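Local coordinates for protein MgGH51 (PDB 6ZPZ) that probably removes terminal alpha-L-arabinofuranosyl residues from arabinose-containing polysaccharides, as an alpha-L-arabinofuranosidase of glycoside hydrolase family 51, at residues L20-I25 / A480-H485; F225-G230 / L269-Y274. All blocks are in the same frame, centred on the assembly; numbering follows the deposited sequence.

Contact 1. Residues L20-I25 / A480-H485; sequences LMFEDI and APLLQH. With LX5 ([(1~{S},2~{S},3~{S},4~{S})-2-(hydroxymethyl)-3,4-bis(oxidanyl)cyclopentyl] hydrogen sulfate), chain G.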
loop_
_atom_site.group_PDB
_atom_site.type_symbol
_atom_site.label_atom_id
_atom_site.label_comp_id
_atom_site.label_asym_id
_atom_site.label_seq_id
_atom_site.Cartn_x
_atom_site.Cartn_y
_atom_site.Cartn_z
ATOM N N LEU A 20 -6.846 1.780 -4.970
ATOM C CA LEU A 20 -5.982 0.984 -4.072
ATOM C C LEU A 20 -6.306 1.371 -2.647
ATOM O O LEU A 20 -6.681 2.516 -2.409
ATOM C CB LEU A 20 -4.517 1.293 -4.338
ATOM C CG LEU A 20 -4.031 1.049 -5.755
ATOM C CD1 LEU A 20 -2.531 1.250 -5.803
ATOM C CD2 LEU A 20 -4.452 -0.329 -6.227
ATOM N N MET A 21 -6.129 0.423 -1.756
ATOM C CA MET A 21 -6.300 0.644 -0.319
ATOM C C MET A 21 -4.964 0.250 0.270
ATOM O O MET A 21 -4.515 -0.857 0.040
ATOM C CB MET A 21 -7.420 -0.228 0.260
ATOM C CG MET A 21 -7.629 0.008 1.733
ATOM S SD MET A 21 -6.454 -0.971 2.684
ATOM C CE MET A 21 -7.608 -1.651 3.887
ATOM N N PHE A 22 -4.347 1.168 0.993
ATOM C CA PHE A 22 -2.985 0.961 1.500
ATOM C C PHE A 22 -2.947 1.286 2.982
ATOM O O PHE A 22 -3.365 2.341 3.429
ATOM C CB PHE A 22 -1.998 1.832 0.747
ATOM C CG PHE A 22 -0.584 1.577 1.202
ATOM C CD1 PHE A 22 -0.054 2.281 2.260
ATOM C CD2 PHE A 22 0.201 0.606 0.599
ATOM C CE1 PHE A 22 1.254 2.049 2.668
ATOM C CE2 PHE A 22 1.503 0.357 1.034
ATOM C CZ PHE A 22 2.015 1.077 2.067
ATOM N N GLU A 23 -2.312 0.400 3.702
ATOM C CA GLU A 23 -1.705 0.761 4.992
ATOM C C GLU A 23 -0.408 -0.024 5.074
ATOM O O GLU A 23 -0.239 -0.936 4.252
ATOM C CB GLU A 23 -2.649 0.353 6.113
ATOM C CG GLU A 23 -2.747 -1.154 6.225
ATOM C CD GLU A 23 -3.819 -1.618 7.178
ATOM O OE1 GLU A 23 -3.743 -1.294 8.383
ATOM O OE2 GLU A 23 -4.699 -2.304 6.709
ATOM N N ASP A 24 0.435 0.281 6.066
ATOM C CA ASP A 24 1.633 -0.538 6.382
ATOM C C ASP A 24 1.174 -1.811 7.087
ATOM O O ASP A 24 0.910 -1.763 8.288
ATOM C CB ASP A 24 2.664 0.228 7.211
ATOM C CG ASP A 24 4.067 -0.259 6.879
ATOM O OD1 ASP A 24 4.180 -1.432 6.498
ATOM O OD2 ASP A 24 5.001 0.574 6.915
ATOM N N ILE A 25 1.034 -2.890 6.319
ATOM C CA ILE A 25 0.616 -4.243 6.772
ATOM C C ILE A 25 1.453 -5.222 5.964
ATOM O O ILE A 25 1.779 -4.888 4.825
ATOM C CB ILE A 25 -0.889 -4.504 6.582
ATOM C CG1 ILE A 25 -1.304 -5.849 7.176
ATOM C CG2 ILE A 25 -1.303 -4.415 5.113
ATOM C CD1 ILE A 25 -2.786 -6.124 7.055
ATOM N N ALA A 480 -8.280 -5.393 -0.596
ATOM C CA ALA A 480 -7.382 -5.211 0.550
ATOM C C ALA A 480 -7.055 -6.561 1.173
ATOM O O ALA A 480 -7.884 -7.446 1.244
ATOM C CB ALA A 480 -8.000 -4.268 1.547
ATOM N N PRO A 481 -5.848 -6.748 1.717
ATOM C CA PRO A 481 -4.784 -5.768 1.598
ATOM C C PRO A 481 -4.134 -5.745 0.204
ATOM O O PRO A 481 -4.191 -6.721 -0.479
ATOM C CB PRO A 481 -3.756 -6.226 2.631
ATOM C CG PRO A 481 -4.543 -7.113 3.569
ATOM C CD PRO A 481 -5.546 -7.812 2.678
ATOM N N LEU A 482 -3.412 -4.677 -0.083
ATOM C CA LEU A 482 -2.787 -4.445 -1.405
ATOM C C LEU A 482 -1.488 -5.244 -1.492
ATOM O O LEU A 482 -1.248 -5.834 -2.528
ATOM C CB LEU A 482 -2.505 -2.953 -1.522
ATOM C CG LEU A 482 -1.866 -2.482 -2.822
ATOM C CD1 LEU A 482 -2.680 -2.862 -4.033
ATOM C CD2 LEU A 482 -1.681 -0.990 -2.750
ATOM N N LEU A 483 -0.646 -5.172 -0.463
ATOM C CA LEU A 483 0.775 -5.588 -0.543
ATOM C C LEU A 483 1.144 -6.592 0.536
ATOM O O LEU A 483 0.663 -6.478 1.656
ATOM C CB LEU A 483 1.667 -4.346 -0.443
ATOM C CG LEU A 483 1.756 -3.512 -1.730
ATOM C CD1 LEU A 483 2.575 -2.260 -1.489
ATOM C CD2 LEU A 483 2.335 -4.294 -2.898
ATOM N N GLN A 484 2.082 -7.454 0.228
ATOM C CA GLN A 484 2.527 -8.527 1.136
ATOM C C GLN A 484 4.010 -8.804 0.917
ATOM O O GLN A 484 4.408 -9.286 -0.188
ATOM C CB GLN A 484 1.752 -9.817 0.880
ATOM C CG GLN A 484 2.201 -10.988 1.750
ATOM C CD GLN A 484 1.675 -12.300 1.243
ATOM O OE1 GLN A 484 1.160 -12.408 0.123
ATOM N NE2 GLN A 484 1.808 -13.317 2.069
ATOM N N HIS A 485 4.772 -8.606 1.982
ATOM C CA HIS A 485 6.142 -9.141 2.083
ATOM C C HIS A 485 5.975 -10.608 2.488
ATOM O O HIS A 485 5.486 -10.859 3.596
ATOM C CB HIS A 485 7.011 -8.301 3.056
ATOM C CG HIS A 485 8.453 -8.577 2.843
ATOM N ND1 HIS A 485 8.918 -9.882 2.730
ATOM C CD2 HIS A 485 9.521 -7.770 2.613
ATOM C CE1 HIS A 485 10.223 -9.860 2.461
ATOM N NE2 HIS A 485 10.636 -8.574 2.419
HETATM C C1 LX5 G . -9.012 -5.166 7.717
HETATM C C2 LX5 G . -9.876 -3.934 7.592
HETATM C C6 LX5 G . -6.678 -5.443 6.575
HETATM C C5 LX5 G . -7.551 -4.715 7.606
HETATM C C3 LX5 G . -9.036 -2.737 7.928
HETATM C C4 LX5 G . -7.656 -3.206 7.472
HETATM O O7 LX5 G . -7.102 -5.193 5.231
HETATM O O8 LX5 G . -6.623 -2.763 8.354
HETATM O O9 LX5 G . -9.536 -1.527 7.337
HETATM O O10 LX5 G . -9.363 -5.470 9.063
HETATM S S11 LX5 G . -9.530 -6.883 9.507
HETATM O O12 LX5 G . -8.137 -7.229 9.233
HETATM O O13 LX5 G . -9.928 -7.018 10.906
HETATM O O14 LX5 G . -10.604 -7.426 8.624
HETATM O O HOH W 1 -3.534 -2.668 2.058
#

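Contact 2. Residues F225-G230 / L269-Y274; sequences FRFPGG and LGLLEY. With LX5 ([(1~{S},2~{S},3~{S},4~{S})-2-(hydroxymethyl)-3,4-bis(oxidanyl)cyclopentyl] hydrogen sulfate), chain G.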
loop_
_atom_site.group_PDB
_atom_site.type_symbol
_atom_site.label_atom_id
_atom_site.label_comp_id
_atom_site.label_asym_id
_atom_site.label_seq_id
_atom_site.Cartn_x
_atom_site.Cartn_y
_atom_site.Cartn_z
ATOM N N PHE A 225 -6.106 6.243 -4.088
ATOM C CA PHE A 225 -5.259 5.531 -3.115
ATOM C C PHE A 225 -5.779 5.897 -1.734
ATOM O O PHE A 225 -5.731 7.081 -1.385
ATOM C CB PHE A 225 -3.828 5.972 -3.348
ATOM C CG PHE A 225 -2.769 5.210 -2.624
ATOM C CD1 PHE A 225 -2.475 5.502 -1.301
ATOM C CD2 PHE A 225 -1.986 4.290 -3.303
ATOM C CE1 PHE A 225 -1.421 4.871 -0.660
ATOM C CE2 PHE A 225 -0.946 3.646 -2.652
ATOM C CZ PHE A 225 -0.668 3.937 -1.334
ATOM N N ARG A 226 -6.376 4.943 -1.042
ATOM C CA ARG A 226 -6.947 5.201 0.308
ATOM C C ARG A 226 -5.823 4.901 1.299
ATOM O O ARG A 226 -5.207 3.859 1.202
ATOM C CB ARG A 226 -8.196 4.368 0.596
ATOM C CG ARG A 226 -8.832 4.580 1.971
ATOM C CD ARG A 226 -9.346 3.228 2.447
ATOM N NE ARG A 226 -9.795 3.143 3.833
ATOM C CZ ARG A 226 -10.363 2.057 4.368
ATOM N NH1 ARG A 226 -10.545 0.981 3.614
ATOM N NH2 ARG A 226 -10.744 2.041 5.651
ATOM N N PHE A 227 -5.549 5.840 2.180
ATOM C CA PHE A 227 -4.373 5.785 3.066
ATOM C C PHE A 227 -4.676 6.694 4.240
ATOM O O PHE A 227 -5.600 7.506 4.192
ATOM C CB PHE A 227 -3.103 6.230 2.327
ATOM C CG PHE A 227 -2.895 7.721 2.281
ATOM C CD1 PHE A 227 -3.723 8.529 1.523
ATOM C CD2 PHE A 227 -1.971 8.330 3.100
ATOM C CE1 PHE A 227 -3.576 9.901 1.513
ATOM C CE2 PHE A 227 -1.805 9.705 3.072
ATOM C CZ PHE A 227 -2.646 10.496 2.331
ATOM N N PRO A 228 -3.919 6.618 5.349
ATOM C CA PRO A 228 -2.866 5.632 5.579
ATOM C C PRO A 228 -3.375 4.367 6.285
ATOM O O PRO A 228 -2.579 3.542 6.688
ATOM C CB PRO A 228 -1.941 6.471 6.458
ATOM C CG PRO A 228 -2.853 7.275 7.339
ATOM C CD PRO A 228 -3.996 7.611 6.421
ATOM N N GLY A 229 -4.701 4.234 6.429
ATOM C CA GLY A 229 -5.322 2.971 6.862
ATOM C C GLY A 229 -6.835 3.087 6.969
ATOM O O GLY A 229 -7.375 4.182 6.882
ATOM N N GLY A 230 -7.510 1.968 7.263
ATOM C CA GLY A 230 -6.889 0.765 7.775
ATOM C C GLY A 230 -6.617 0.796 9.284
ATOM O O GLY A 230 -6.558 1.835 9.898
ATOM N N LEU A 269 7.872 6.485 4.961
ATOM C CA LEU A 269 6.719 6.658 4.047
ATOM C C LEU A 269 5.688 7.516 4.758
ATOM O O LEU A 269 4.830 6.958 5.489
ATOM C CB LEU A 269 6.139 5.307 3.671
ATOM C CG LEU A 269 4.918 5.337 2.763
ATOM C CD1 LEU A 269 5.180 6.196 1.542
ATOM C CD2 LEU A 269 4.558 3.911 2.369
ATOM N N GLY A 270 5.775 8.821 4.528
ATOM C CA GLY A 270 5.024 9.823 5.274
ATOM C C GLY A 270 4.115 10.584 4.351
ATOM O O GLY A 270 4.062 10.251 3.135
ATOM N N LEU A 271 3.405 11.533 4.913
ATOM C CA LEU A 271 2.284 12.166 4.191
ATOM C C LEU A 271 2.772 12.753 2.866
ATOM O O LEU A 271 2.085 12.545 1.849
ATOM C CB LEU A 271 1.618 13.197 5.092
ATOM C CG LEU A 271 0.468 13.946 4.417
ATOM C CD1 LEU A 271 -0.556 13.019 3.771
ATOM C CD2 LEU A 271 -0.240 14.816 5.409
ATOM N N LEU A 272 3.947 13.364 2.851
ATOM C CA LEU A 272 4.413 14.010 1.599
ATOM C C LEU A 272 4.798 12.928 0.594
ATOM O O LEU A 272 4.493 13.130 -0.555
ATOM C CB LEU A 272 5.572 14.971 1.820
ATOM C CG LEU A 272 5.899 15.855 0.611
ATOM C CD1 LEU A 272 4.700 16.681 0.164
ATOM C CD2 LEU A 272 7.068 16.761 0.896
ATOM N N GLU A 273 5.450 11.837 1.017
ATOM C CA GLU A 273 5.856 10.782 0.072
ATOM C C GLU A 273 4.587 10.162 -0.518
ATOM O O GLU A 273 4.607 9.881 -1.728
ATOM C CB GLU A 273 6.737 9.699 0.680
ATOM C CG GLU A 273 8.083 10.222 1.110
ATOM C CD GLU A 273 8.096 10.999 2.400
ATOM O OE1 GLU A 273 7.088 10.885 3.164
ATOM O OE2 GLU A 273 9.058 11.777 2.597
ATOM N N TYR A 274 3.540 9.940 0.288
ATOM C CA TYR A 274 2.242 9.457 -0.257
ATOM C C TYR A 274 1.745 10.405 -1.368
ATOM O O TYR A 274 1.480 9.985 -2.525
ATOM C CB TYR A 274 1.167 9.344 0.827
ATOM C CG TYR A 274 1.257 8.130 1.707
ATOM C CD1 TYR A 274 1.047 6.860 1.198
ATOM C CD2 TYR A 274 1.497 8.258 3.065
ATOM C CE1 TYR A 274 1.083 5.748 2.015
ATOM C CE2 TYR A 274 1.510 7.157 3.901
ATOM C CZ TYR A 274 1.338 5.896 3.363
ATOM O OH TYR A 274 1.314 4.816 4.183
HETATM C C1 LX5 G . -9.012 -5.166 7.717
HETATM C C2 LX5 G . -9.876 -3.934 7.592
HETATM C C6 LX5 G . -6.678 -5.443 6.575
HETATM C C5 LX5 G . -7.551 -4.715 7.606
HETATM C C3 LX5 G . -9.036 -2.737 7.928
HETATM C C4 LX5 G . -7.656 -3.206 7.472
HETATM O O7 LX5 G . -7.102 -5.193 5.231
HETATM O O8 LX5 G . -6.623 -2.763 8.354
HETATM O O9 LX5 G . -9.536 -1.527 7.337
HETATM O O10 LX5 G . -9.363 -5.470 9.063
HETATM S S11 LX5 G . -9.530 -6.883 9.507
HETATM O O12 LX5 G . -8.137 -7.229 9.233
HETATM O O13 LX5 G . -9.928 -7.018 10.906
HETATM O O14 LX5 G . -10.604 -7.426 8.624
#

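Contact 1. Residues L20-I25 / A480-H485
The closing seam of a (beta/alpha)8 barrel lies here, where it borders the ligand-binding pocket: strand 20-21, which begins the parallel sheet, and its continuation to Ile25 meet the residues that follow strand 474-479, the last of the sheet, with Leu482 CB set against Met21 O at 3.3 Å. No direct hydrogen bond joins the segments. Instead a water bridges them, donating to Met21 O and accepting from Leu482 N at 2.9 Å each. With CG anti to the backbone N (chi1 -180°), the Leu482 side chain turns from the water toward Leu20, its CD1 meeting Leu20 CD2 at 3.8 Å and its CD2 meeting Leu20 CD1. Phe22 takes Leu483 CD1 at its ring edge, in the ring plane, and Leu217 of helix 211-219 touches both Leu20 and Leu482. On the pocket side, the bent thioether of Met21 ends with CE on Ala480 CB, and Ile25 CG2 lies against Pro481 CB; a cis peptide precedes this proline. These groups border the cyclopentyl sulfate ligand LX5, whose O7 is 3.6 Å from Pro481 CG. Glu23, held through OE1 by Trp261 and Asn232, accepts a hydrogen bond from LX5 O8 at OE2, 2.6 Å away.

Contact 2. Residues F225-G230 / L269-Y274
Three aromatic rings, Phe225, Phe227 and Tyr274, gather here without any of them forming a regular stack or T-shaped pair across the contact. The Phe227 and Tyr274 side chains run antiparallel alongside one another, their planes 39° apart and their centroids 4.6 Å apart. Phe227 CD2 sits over one face of the tyrosine ring, off toward the rim, 3.5 Å from Tyr274 CD2, and Leu269 CG occupies the opposite face. In return, Tyr274 CB makes an off-centre CH-pi contact with the Phe227 ring. Phe225 and the tyrosine meet at their borders, neither ring lying over the other, with Phe225 CE1 3.7 Å from Tyr274 CD1 and the planes turned by 54°. Leu271 CD1 abuts the edge of Phe227 in the ring plane, 3.6 Å from CZ. From a CB already directed at the helix segment, a chi1 of 84°, with CG between the backbone N and carbonyl carbon, brings the Phe227 ring alongside Tyr274. An alanine in place of Tyr274 would probably leave a gap between Phe227 and Leu269 and free the Phe227 ring to shift. At the N-cap, Gly270 N donates to Glu273 OE1 (2.8 Å) along a bent path, on the anti side of the carboxylate, and Phe278 of the same helix continues the packing on both phenylalanines. With no hydrogen bond between the segments, the join of 225-230 to 269-274 depends on nonpolar and aromatic packing.

In the fold
Both contacts are buried; contact 1 lies at the barrel closure and contact 2 between the barrel wall and a surrounding helix. They share a sheet: strands 20-21 and 224-227 are neighbours, probably tied by backbone bonds from Arg226 N to Leu20 O and from Phe22 N to Arg226 O. The chemistry follows from their places. Contact 1 mixes aliphatic packing with a bridging water and borders the ligand through several side chains; contact 2 is mainly aromatic and touches the ligand only through Gly230, at the end of its loop. Its strand turns Arg226 to Glu347 and Asp398 while the phenylalanines face the helix. Phe22 connects the two, its CE1 lying 3.2 Å from Tyr274 OH.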